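PDB 3WX5: cellulase from Uncultured bacterium, which hydrolyses internal beta-1,4-glucosidic bonds of cellulose as a family 12 endoglucanase, probably binding the glucan chain in a groove of its beta-sandwich. Local coordinates for residues A[65-71]-A[225-229]; A[104-109]-A[191-197]; A[114-120]-A[147-152]; A[167-172]-A[182-186]. All blocks are in the same frame, centred on the assembly; numbering follows the deposited sequence.

Contact 1 of 4, residues A[65-71]-A[225-229]; sequences AEHSNGD and LWEGG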
# COMPACT_ATOMS: atom_id res chain seq x y z
N ALA A 65 5.87 10.89 14.53
CA ALA A 65 4.72 10.00 14.59
C ALA A 65 4.31 9.72 16.02
O ALA A 65 4.94 8.93 16.71
CB ALA A 65 5.01 8.67 13.84
N GLU A 66 3.26 10.39 16.47
CA GLU A 66 2.87 10.28 17.86
C GLU A 66 1.69 9.36 18.12
O GLU A 66 1.00 9.49 19.13
CB GLU A 66 2.63 11.67 18.43
CG GLU A 66 3.95 12.44 18.39
CD GLU A 66 3.80 13.87 18.85
OE1 GLU A 66 2.65 14.28 19.16
OE2 GLU A 66 4.84 14.55 18.94
N HIS A 67 1.56 8.32 17.30
CA HIS A 67 0.36 7.51 17.36
C HIS A 67 0.41 6.58 18.54
O HIS A 67 1.48 6.04 18.89
CB HIS A 67 0.19 6.71 16.07
CG HIS A 67 0.24 7.56 14.85
ND1 HIS A 67 -0.56 8.66 14.69
CD2 HIS A 67 1.05 7.51 13.76
CE1 HIS A 67 -0.24 9.27 13.55
NE2 HIS A 67 0.68 8.55 12.94
N SER A 68 -0.75 6.37 19.16
CA SER A 68 -0.88 5.31 20.16
C SER A 68 -2.33 4.86 20.16
O SER A 68 -3.14 5.33 20.98
CB SER A 68 -0.48 5.80 21.56
OG SER A 68 -0.51 4.70 22.50
N ASN A 69 -2.67 4.01 19.20
CA ASN A 69 -4.06 3.87 18.72
C ASN A 69 -4.61 2.50 19.06
O ASN A 69 -5.60 2.05 18.48
CB ASN A 69 -4.11 4.09 17.22
CG ASN A 69 -5.44 4.64 16.73
OD1 ASN A 69 -5.92 4.31 15.63
ND2 ASN A 69 -6.03 5.53 17.52
N GLY A 70 -4.03 1.85 20.07
CA GLY A 70 -4.52 0.51 20.41
C GLY A 70 -4.32 -0.43 19.23
O GLY A 70 -3.26 -0.42 18.59
N ASP A 71 -5.34 -1.23 18.90
CA ASP A 71 -5.17 -2.17 17.81
C ASP A 71 -5.86 -1.73 16.53
O ASP A 71 -6.04 -2.52 15.63
CB ASP A 71 -5.61 -3.56 18.22
CG ASP A 71 -4.60 -4.22 19.15
OD1 ASP A 71 -3.38 -4.12 18.88
OD2 ASP A 71 -5.01 -4.70 20.22
N LEU A 225 0.56 2.37 10.60
CA LEU A 225 1.09 2.70 11.92
C LEU A 225 0.00 2.50 12.98
O LEU A 225 -1.08 3.05 12.86
CB LEU A 225 1.56 4.15 11.93
CG LEU A 225 2.62 4.46 10.87
CD1 LEU A 225 3.01 5.92 10.95
CD2 LEU A 225 3.83 3.52 11.01
N TRP A 226 0.28 1.67 13.99
CA TRP A 226 -0.59 1.61 15.16
C TRP A 226 -0.01 2.45 16.31
O TRP A 226 -0.74 3.09 17.06
CB TRP A 226 -0.76 0.18 15.65
CG TRP A 226 -1.61 -0.72 14.75
CD1 TRP A 226 -2.89 -1.15 14.99
CD2 TRP A 226 -1.15 -1.45 13.60
NE1 TRP A 226 -3.27 -2.06 14.03
CE2 TRP A 226 -2.21 -2.28 13.18
CE3 TRP A 226 0.04 -1.44 12.86
CZ2 TRP A 226 -2.13 -3.09 12.05
CZ3 TRP A 226 0.12 -2.27 11.73
CH2 TRP A 226 -0.95 -3.10 11.36
N GLU A 227 1.32 2.42 16.46
CA GLU A 227 1.99 3.07 17.59
C GLU A 227 3.33 3.57 17.08
O GLU A 227 4.09 2.80 16.50
CB GLU A 227 2.20 2.05 18.71
CG GLU A 227 2.27 2.60 20.12
CD GLU A 227 2.01 1.47 21.13
OE1 GLU A 227 2.86 0.57 21.19
OE2 GLU A 227 0.88 1.34 21.66
N GLY A 228 3.59 4.87 17.21
CA GLY A 228 4.90 5.41 16.80
C GLY A 228 5.12 5.39 15.30
O GLY A 228 4.18 5.55 14.51
N GLY A 229 6.37 5.18 14.88
CA GLY A 229 6.69 5.15 13.46
C GLY A 229 7.85 6.05 13.05
O GLY A 229 8.37 5.93 11.93
O HOH W 1 -1.64 2.27 21.75
O HOH W 2 -1.02 -0.42 19.74
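A single beta bridge, Ser68 with Glu227, pairs two loops at the margin of the family 12 jelly roll: 65-71 leads off strand 60-65, while residues 225-229 leave strand 215-225. Two backbone bonds bracket it, Gly228 N to His67 O at 2.9 Å and Asn69 N to Trp226 O at 3.0 Å, the latter nearly along the C=O axis. Trp226 and Glu227 both face Arg117 in strand 117-127, a classic beta bulge. The His67 ring meets Leu225 at its edge, His67 CD2 lying 3.8 Å from Leu225 CD1; its two nitrogens bond to Thr47 and Gln49, which fixes the ring's rotation. Gly229, at phi 129°, has a backbone that a side chain would jam. Trp226 points its indole NE1 at the backbone of Asp71, which lies at the ring edge, and makes a weak bond to Asp71 O at 3.2 Å (129° at the hydrogen). A leucine in place of Trp226 would probably leave Asp71 O without this donor and open a gap beside Gly70. Glu227, its chain extended beyond CG, brings OE2 to two waters: one, 2.7 Å from Glu227 OE2, also bonds to Ser68 OG and accepts from Gly70 N.

Contact 2 of 4, residues A[104-109]-A[191-197]; sequences LQSNWR and EVTQLDL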
# COMPACT_ATOMS: atom_id res chain seq x y z
N LEU A 104 2.25 -6.73 -13.95
CA LEU A 104 2.33 -5.69 -12.95
C LEU A 104 3.43 -6.00 -11.96
O LEU A 104 3.39 -7.02 -11.28
CB LEU A 104 1.00 -5.55 -12.22
CG LEU A 104 1.00 -4.46 -11.15
CD1 LEU A 104 1.29 -3.05 -11.76
CD2 LEU A 104 -0.35 -4.47 -10.36
N GLN A 105 4.44 -5.13 -11.91
CA GLN A 105 5.56 -5.37 -11.00
C GLN A 105 5.98 -4.08 -10.32
O GLN A 105 5.65 -2.98 -10.78
CB GLN A 105 6.77 -5.97 -11.73
CG GLN A 105 7.35 -5.07 -12.81
CD GLN A 105 8.55 -5.73 -13.51
OE1 GLN A 105 8.40 -6.78 -14.13
NE2 GLN A 105 9.74 -5.18 -13.28
N SER A 106 6.71 -4.22 -9.22
CA SER A 106 7.11 -3.06 -8.46
C SER A 106 8.43 -3.27 -7.72
O SER A 106 8.77 -4.40 -7.38
CB SER A 106 5.96 -2.70 -7.53
OG SER A 106 6.29 -1.60 -6.71
N ASN A 107 9.22 -2.21 -7.62
CA ASN A 107 10.34 -2.12 -6.69
C ASN A 107 10.02 -1.27 -5.46
O ASN A 107 9.32 -0.26 -5.57
CB ASN A 107 11.58 -1.50 -7.38
CG ASN A 107 11.94 -2.16 -8.69
OD1 ASN A 107 11.55 -3.29 -8.97
ND2 ASN A 107 12.68 -1.43 -9.52
N TRP A 108 10.65 -1.59 -4.33
CA TRP A 108 10.53 -0.74 -3.14
C TRP A 108 11.65 -1.11 -2.17
O TRP A 108 12.04 -2.26 -2.08
CB TRP A 108 9.18 -0.98 -2.44
CG TRP A 108 8.87 0.03 -1.34
CD1 TRP A 108 9.02 1.40 -1.40
CD2 TRP A 108 8.27 -0.25 -0.07
NE1 TRP A 108 8.67 1.96 -0.18
CE2 TRP A 108 8.19 0.97 0.65
CE3 TRP A 108 7.81 -1.43 0.56
CZ2 TRP A 108 7.57 1.07 1.90
CZ3 TRP A 108 7.23 -1.33 1.83
CH2 TRP A 108 7.15 -0.10 2.49
N ARG A 109 12.11 -0.13 -1.40
CA ARG A 109 13.06 -0.39 -0.32
C ARG A 109 12.56 0.32 0.93
O ARG A 109 12.13 1.46 0.87
CB ARG A 109 14.44 0.12 -0.70
CG ARG A 109 15.50 -0.13 0.37
CD ARG A 109 16.93 0.17 -0.16
NE ARG A 109 17.17 1.60 -0.29
CZ ARG A 109 17.48 2.39 0.74
NH1 ARG A 109 17.58 1.89 1.96
NH2 ARG A 109 17.67 3.69 0.55
N GLU A 191 13.51 -5.06 1.17
CA GLU A 191 13.48 -4.59 -0.21
C GLU A 191 12.84 -5.66 -1.10
O GLU A 191 12.92 -6.84 -0.81
CB GLU A 191 14.91 -4.30 -0.67
CG GLU A 191 15.05 -3.82 -2.09
CD GLU A 191 16.50 -3.39 -2.42
OE1 GLU A 191 17.40 -3.65 -1.58
OE2 GLU A 191 16.73 -2.78 -3.49
N VAL A 192 12.15 -5.21 -2.14
CA VAL A 192 11.72 -6.09 -3.21
C VAL A 192 12.13 -5.48 -4.55
O VAL A 192 12.14 -4.25 -4.73
CB VAL A 192 10.17 -6.33 -3.22
CG1 VAL A 192 9.72 -7.03 -1.94
CG2 VAL A 192 9.40 -5.01 -3.39
N THR A 193 12.57 -6.35 -5.45
CA THR A 193 12.98 -5.95 -6.80
C THR A 193 12.15 -6.73 -7.81
O THR A 193 12.13 -7.98 -7.79
CB THR A 193 14.48 -6.29 -7.02
OG1 THR A 193 15.24 -5.60 -6.02
CG2 THR A 193 14.93 -5.82 -8.40
N GLN A 194 11.39 -5.98 -8.61
CA GLN A 194 10.49 -6.53 -9.61
C GLN A 194 9.54 -7.56 -8.99
O GLN A 194 9.31 -8.66 -9.54
CB GLN A 194 11.31 -7.15 -10.77
CG GLN A 194 12.20 -6.09 -11.48
CD GLN A 194 13.22 -6.71 -12.44
OE1 GLN A 194 14.40 -6.37 -12.41
NE2 GLN A 194 12.78 -7.66 -13.22
N LEU A 195 8.91 -7.15 -7.89
CA LEU A 195 7.94 -8.01 -7.23
C LEU A 195 6.77 -8.17 -8.16
O LEU A 195 6.26 -7.17 -8.69
CB LEU A 195 7.49 -7.40 -5.90
CG LEU A 195 6.55 -8.31 -5.09
CD1 LEU A 195 7.28 -9.60 -4.58
CD2 LEU A 195 5.99 -7.53 -3.92
N ASP A 196 6.37 -9.42 -8.41
CA ASP A 196 5.26 -9.68 -9.32
C ASP A 196 3.91 -9.49 -8.62
O ASP A 196 3.39 -10.41 -7.99
CB ASP A 196 5.38 -11.10 -9.89
CG ASP A 196 4.29 -11.43 -10.89
OD1 ASP A 196 3.36 -10.62 -11.11
OD2 ASP A 196 4.39 -12.52 -11.50
N LEU A 197 3.38 -8.27 -8.69
CA LEU A 197 2.11 -7.97 -8.02
C LEU A 197 0.94 -8.76 -8.66
O LEU A 197 -0.04 -9.06 -7.97
CB LEU A 197 1.80 -6.46 -8.07
CG LEU A 197 2.86 -5.56 -7.41
CD1 LEU A 197 2.44 -4.10 -7.38
CD2 LEU A 197 3.18 -6.08 -5.98
O HOH W 3 3.44 -9.38 -13.56
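A G1 beta bulge interrupts the pairing of strand 101-111 with strand 191-196: Gln194 and Leu195 both face Ser106, and the register slips by one between Ser106 and Trp108. Gln194 takes positive backbone angles, and its N lies 3.3 Å from Ser106 O at too poor an angle to bond. That N-H goes instead to a side chain, Asn107 OD1, at 2.7 Å and 160° at the hydrogen, the donor tilted from the amide carbonyl plane. Asn107 reaches it because its CG stands beside its own backbone N (chi1 -51°), so the side chain supplies the acceptor that the shifted backbone cannot. Ser106 O accepts from Leu195 N at 2.8 Å, and regular antiparallel pairing resumes at Trp108, which exchanges two bonds with Val192. The side chains of Gln105 and Gln194 run side by side, their amide planes 12° apart, Gln105 NE2 only 3.2 Å from Gln194 CG. Across the other surface, Leu197 CB packs on Leu104 CD2 at 3.7 Å, while its CD1 touches Ser106 CB. A water bonded to Leu104 N donates to Asp196 OD1 at 2.7 Å, and the same oxygen caps Ala199 N at the start of helix 197-206. Strand 191-196 is outermost in its sheet; strand 101-111 lies between it and strand 233-243, while Trp108, Val192 and Leu197 pack against strands 117-127, 140-149 and 215-225 of the second sheet.

Contact 3 of 4, residues A[114-120]-A[147-152]; sequences SSGRWNA and NWRGNV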
# COMPACT_ATOMS: atom_id res chain seq x y z
N SER A 114 13.39 0.07 15.32
CA SER A 114 13.40 -0.85 16.47
C SER A 114 12.43 -0.42 17.56
O SER A 114 12.72 -0.61 18.75
CB SER A 114 14.79 -0.88 17.09
OG SER A 114 15.63 -1.68 16.29
N SER A 115 11.35 0.23 17.19
CA SER A 115 10.34 0.60 18.17
C SER A 115 8.99 0.72 17.46
O SER A 115 8.93 0.71 16.24
CB SER A 115 10.70 1.95 18.81
OG SER A 115 10.57 3.01 17.87
N GLY A 116 7.94 0.98 18.22
CA GLY A 116 6.61 1.15 17.63
C GLY A 116 5.91 -0.13 17.24
O GLY A 116 6.43 -1.26 17.41
N ARG A 117 4.68 0.03 16.74
CA ARG A 117 3.91 -1.08 16.22
C ARG A 117 3.41 -0.65 14.85
O ARG A 117 2.70 0.35 14.73
CB ARG A 117 2.73 -1.37 17.16
CG ARG A 117 3.20 -1.69 18.60
CD ARG A 117 2.03 -2.18 19.47
NE ARG A 117 1.64 -3.53 19.04
CZ ARG A 117 0.42 -3.89 18.66
NH1 ARG A 117 -0.59 -3.00 18.69
NH2 ARG A 117 0.20 -5.13 18.24
N TRP A 118 3.89 -1.34 13.81
CA TRP A 118 3.75 -0.87 12.42
C TRP A 118 4.01 -2.04 11.48
O TRP A 118 4.48 -3.12 11.90
CB TRP A 118 4.74 0.27 12.10
CG TRP A 118 6.19 -0.10 12.46
CD1 TRP A 118 6.85 0.23 13.62
CD2 TRP A 118 7.12 -0.85 11.66
NE1 TRP A 118 8.12 -0.30 13.60
CE2 TRP A 118 8.31 -0.98 12.42
CE3 TRP A 118 7.08 -1.41 10.38
CZ2 TRP A 118 9.42 -1.70 11.96
CZ3 TRP A 118 8.21 -2.12 9.90
CH2 TRP A 118 9.36 -2.25 10.70
N ASN A 119 3.61 -1.87 10.23
CA ASN A 119 4.02 -2.78 9.18
C ASN A 119 4.52 -1.99 7.98
O ASN A 119 4.39 -0.75 7.98
CB ASN A 119 2.87 -3.72 8.78
CG ASN A 119 1.73 -3.00 8.04
OD1 ASN A 119 1.95 -2.01 7.33
ND2 ASN A 119 0.54 -3.61 8.08
N ALA A 120 5.21 -2.66 7.06
CA ALA A 120 5.58 -2.06 5.78
C ALA A 120 4.90 -2.92 4.72
O ALA A 120 5.10 -4.14 4.72
CB ALA A 120 7.12 -2.10 5.59
N ASN A 147 7.29 -6.43 6.16
CA ASN A 147 8.05 -6.24 7.40
C ASN A 147 7.10 -5.57 8.42
O ASN A 147 6.01 -5.12 8.08
CB ASN A 147 9.30 -5.36 7.12
CG ASN A 147 10.48 -5.72 8.01
OD1 ASN A 147 11.66 -5.74 7.57
ND2 ASN A 147 10.20 -5.97 9.28
N TRP A 148 7.44 -5.65 9.70
CA TRP A 148 6.53 -5.19 10.76
C TRP A 148 7.24 -5.28 12.10
O TRP A 148 8.32 -5.85 12.20
CB TRP A 148 5.26 -6.07 10.80
CG TRP A 148 5.58 -7.51 11.13
CD1 TRP A 148 5.75 -8.06 12.38
CD2 TRP A 148 5.77 -8.57 10.19
NE1 TRP A 148 6.03 -9.40 12.27
CE2 TRP A 148 6.08 -9.73 10.93
CE3 TRP A 148 5.75 -8.63 8.79
CZ2 TRP A 148 6.38 -10.95 10.32
CZ3 TRP A 148 6.07 -9.84 8.18
CH2 TRP A 148 6.40 -10.98 8.95
N ARG A 149 6.61 -4.72 13.13
CA ARG A 149 7.11 -4.86 14.48
C ARG A 149 5.93 -4.87 15.40
O ARG A 149 4.97 -4.15 15.17
CB ARG A 149 8.02 -3.68 14.82
CG ARG A 149 8.58 -3.79 16.23
CD ARG A 149 9.49 -2.60 16.56
NE ARG A 149 9.73 -2.52 18.00
CZ ARG A 149 10.73 -3.15 18.61
NH1 ARG A 149 11.58 -3.90 17.90
NH2 ARG A 149 10.88 -3.01 19.93
N GLY A 150 5.99 -5.69 16.45
CA GLY A 150 5.05 -5.57 17.55
C GLY A 150 3.89 -6.54 17.51
O GLY A 150 2.88 -6.33 18.19
N ASN A 151 4.02 -7.62 16.75
CA ASN A 151 2.95 -8.63 16.67
C ASN A 151 1.63 -8.09 16.15
O ASN A 151 0.58 -8.61 16.50
CB ASN A 151 2.71 -9.36 18.02
CG ASN A 151 2.09 -10.76 17.84
OD1 ASN A 151 2.52 -11.51 16.97
ND2 ASN A 151 1.14 -11.12 18.69
N VAL A 152 1.69 -7.07 15.30
CA VAL A 152 0.50 -6.58 14.62
C VAL A 152 -0.02 -7.67 13.67
O VAL A 152 0.77 -8.49 13.22
CB VAL A 152 0.81 -5.27 13.85
CG1 VAL A 152 1.11 -4.13 14.84
CG2 VAL A 152 2.00 -5.47 12.89
O HOH W 4 7.53 -2.07 19.64
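Two planar groups, the Trp118 indole and the Arg149 guanidinium, have planes 20° apart, each layered against backbone. Over one face of the indole lie the backbone of Trp148 and Arg149 CB, the latter 3.3 Å above the ring plane; at its edge, Trp118 NE1 donates in the plane of the indole to Ser115 O at 2.9 Å. One face of the Arg149 guanidinium rests on Ser114 O, 3.2 Å from its plane and over its centre, with Ser115 N nearer the rim. The angle is too poor for a hydrogen bond from Arg149 NH2 to Ser114 O; Arg149 NE instead shares a water with Gly116 O. Arg117 is turned differently: bent at chi3 (72°), it brings NE and NH2 side-on to the single atom Gly150 O, while Val152 CG1 sits over its guanidinium face. NH2 makes the shorter bond, 2.9 Å from Gly150 O, and both nitrogens approach from one side of the carbonyl plane. The strands that carry these groups, 117-120 and 147-149, run antiparallel at 179°, with Arg149 N bonded to Trp118 O at 2.9 Å, as neighbours in one sheet of the jelly roll. With NH1 salt-bridged to Asp71, Arg117 probably spreads its charge between a carboxylate and a turn carbonyl, and the paired bonds to Gly150 O fix the guanidinium's rotation.

Contact 4 of 4, residues A[167-172]-A[182-186]; sequences ATWEVW and AYRRT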
# COMPACT_ATOMS: atom_id res chain seq x y z
N ALA A 167 8.53 -16.11 -3.29
CA ALA A 167 8.57 -16.22 -1.83
C ALA A 167 7.31 -16.89 -1.33
O ALA A 167 6.50 -17.34 -2.14
CB ALA A 167 8.73 -14.83 -1.20
N THR A 168 7.22 -17.06 -0.01
CA THR A 168 6.13 -17.74 0.66
C THR A 168 5.35 -16.73 1.52
O THR A 168 5.97 -15.86 2.16
CB THR A 168 6.73 -18.88 1.56
OG1 THR A 168 7.28 -19.86 0.66
CG2 THR A 168 5.64 -19.57 2.34
N TRP A 169 4.02 -16.88 1.55
CA TRP A 169 3.11 -15.92 2.20
C TRP A 169 1.98 -16.63 2.95
O TRP A 169 1.39 -17.57 2.45
CB TRP A 169 2.49 -14.97 1.16
CG TRP A 169 3.52 -14.45 0.14
CD1 TRP A 169 3.97 -15.12 -0.98
CD2 TRP A 169 4.24 -13.21 0.18
NE1 TRP A 169 4.99 -14.39 -1.58
CE2 TRP A 169 5.15 -13.21 -0.91
CE3 TRP A 169 4.19 -12.08 1.01
CZ2 TRP A 169 5.97 -12.11 -1.21
CZ3 TRP A 169 5.06 -11.02 0.75
CH2 TRP A 169 5.94 -11.05 -0.35
N GLU A 170 1.63 -16.08 4.11
CA GLU A 170 0.33 -16.32 4.75
C GLU A 170 -0.76 -15.58 4.03
O GLU A 170 -0.59 -14.41 3.71
CB GLU A 170 0.38 -15.78 6.19
CG GLU A 170 1.55 -16.35 7.02
CD GLU A 170 1.63 -15.72 8.39
OE1 GLU A 170 0.73 -14.96 8.74
OE2 GLU A 170 2.64 -15.95 9.10
N VAL A 171 -1.91 -16.24 3.82
CA VAL A 171 -3.05 -15.56 3.20
C VAL A 171 -4.11 -15.30 4.26
O VAL A 171 -4.49 -16.22 5.00
CB VAL A 171 -3.65 -16.39 2.04
CG1 VAL A 171 -4.69 -15.60 1.29
CG2 VAL A 171 -2.54 -16.85 1.06
N TRP A 172 -4.48 -14.02 4.43
CA TRP A 172 -5.52 -13.60 5.40
C TRP A 172 -6.69 -13.00 4.65
O TRP A 172 -6.47 -12.32 3.64
CB TRP A 172 -4.96 -12.53 6.33
CG TRP A 172 -3.89 -13.05 7.22
CD1 TRP A 172 -2.60 -13.40 6.88
CD2 TRP A 172 -4.02 -13.33 8.61
NE1 TRP A 172 -1.93 -13.89 7.99
CE2 TRP A 172 -2.78 -13.83 9.07
CE3 TRP A 172 -5.06 -13.11 9.54
CZ2 TRP A 172 -2.56 -14.16 10.41
CZ3 TRP A 172 -4.86 -13.48 10.86
CH2 TRP A 172 -3.61 -13.99 11.29
N ALA A 182 -4.87 -10.15 2.70
CA ALA A 182 -3.50 -9.73 3.04
C ALA A 182 -2.55 -10.90 2.85
O ALA A 182 -2.81 -12.02 3.32
CB ALA A 182 -3.45 -9.24 4.47
N TYR A 183 -1.42 -10.63 2.21
CA TYR A 183 -0.37 -11.64 2.09
C TYR A 183 0.77 -11.21 2.99
O TYR A 183 1.40 -10.21 2.72
CB TYR A 183 0.14 -11.75 0.64
CG TYR A 183 -0.95 -12.24 -0.30
CD1 TYR A 183 -1.88 -11.35 -0.85
CD2 TYR A 183 -1.10 -13.61 -0.58
CE1 TYR A 183 -2.92 -11.80 -1.68
CE2 TYR A 183 -2.13 -14.07 -1.44
CZ TYR A 183 -3.03 -13.16 -1.98
OH TYR A 183 -4.11 -13.59 -2.71
N ARG A 184 1.04 -11.99 4.03
CA ARG A 184 2.10 -11.63 4.96
C ARG A 184 3.29 -12.52 4.67
O ARG A 184 3.20 -13.74 4.84
CB ARG A 184 1.63 -11.83 6.41
CG ARG A 184 2.65 -11.32 7.43
CD ARG A 184 2.26 -11.70 8.88
NE ARG A 184 2.88 -10.73 9.78
CZ ARG A 184 2.35 -10.32 10.93
NH1 ARG A 184 1.24 -10.89 11.39
NH2 ARG A 184 2.94 -9.33 11.61
N ARG A 185 4.45 -11.93 4.38
CA ARG A 185 5.61 -12.76 3.98
C ARG A 185 5.99 -13.62 5.19
O ARG A 185 5.86 -13.16 6.33
CB ARG A 185 6.80 -11.87 3.60
CG ARG A 185 7.75 -12.54 2.60
CD ARG A 185 8.84 -11.55 2.19
NE ARG A 185 9.69 -12.06 1.11
CZ ARG A 185 10.67 -12.93 1.26
NH1 ARG A 185 10.97 -13.41 2.48
NH2 ARG A 185 11.43 -13.25 0.21
N THR A 186 6.38 -14.87 4.95
CA THR A 186 6.66 -15.80 6.06
C THR A 186 7.93 -15.39 6.81
O THR A 186 8.11 -15.75 7.98
CB THR A 186 6.78 -17.28 5.60
OG1 THR A 186 7.78 -17.37 4.59
CG2 THR A 186 5.45 -17.78 5.00
O HOH W 5 4.83 -14.34 8.63
O HOH W 6 1.00 -13.68 11.12
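Trp169 and Arg185 meet through contrasting torsions: the indole CG stands opposite its carbonyl carbon (chi1 -44°), while Arg185 sends CG away from its backbone N (chi1 -153°) and stays extended to NE. The arginine's aliphatic part therefore crosses the six-membered ring, Arg185 CG lying 3.8 Å from that Trp169 centroid and 19° off the normal, a CH-pi contact. Its guanidinium, turned steeply to the indole, is too far along for more than a weak cation-pi attraction; Ala167 CB lies over one of its faces, 3.4 Å from Arg185 NH2. An alanine at Arg185 would lose the chain lying over the indole and is likely to leave Trp169 freer to shift and Thr187 O without the donor NH1. These residues belong to the beta hairpin of strands 167-175 and 179-185, where the short segments run antiparallel with a marked twist and each of the pairs Glu170-Arg184 and Trp172-Ala182 exchanges two backbone bonds. On the Trp169 face, Tyr183 CE2 touches Val171 CG2 at 3.8 Å, and both Trp169 and Tyr183 meet Phe200 of helix 197-206 edge-to-face. On the other face, Trp172 NE1 donates to Glu170 OE1 at 3.0 Å, in the ring plane and on the anti lone pair. Glu170 and Arg184 run side by side, but OE1 reaches Arg184 NH1 only through a water, weakly held at the arginine; Arg184 NH2 instead bonds to Val152 O, and the guanidinium makes a cation-pi contact with Trp148. A second water joins Glu170 OE2 to Arg185 O, 2.8 Å from each.

In the fold
From the N terminus, the first segment of contact 1 (65-71) opens a loop that closes only at 225-229, enclosing the other three contacts. Contact 2 opens next, at 104-109, and closes at 191-197; within its span, contact 3 (114-120 with 147-152) closes before contact 4 (167-172 with 182-186) opens, so those two stand in series and none cross. Contacts 1 and 3 touch directly through Arg117 and Val152, contact 3 meets contact 4 where the Trp148 ring reaches Arg185 O, and Trp108 of contact 2 packs on Ala120. Contacts 3 and 4 share one sheet, contact 2 lies in the facing sheet, and contact 1 joins loops following both.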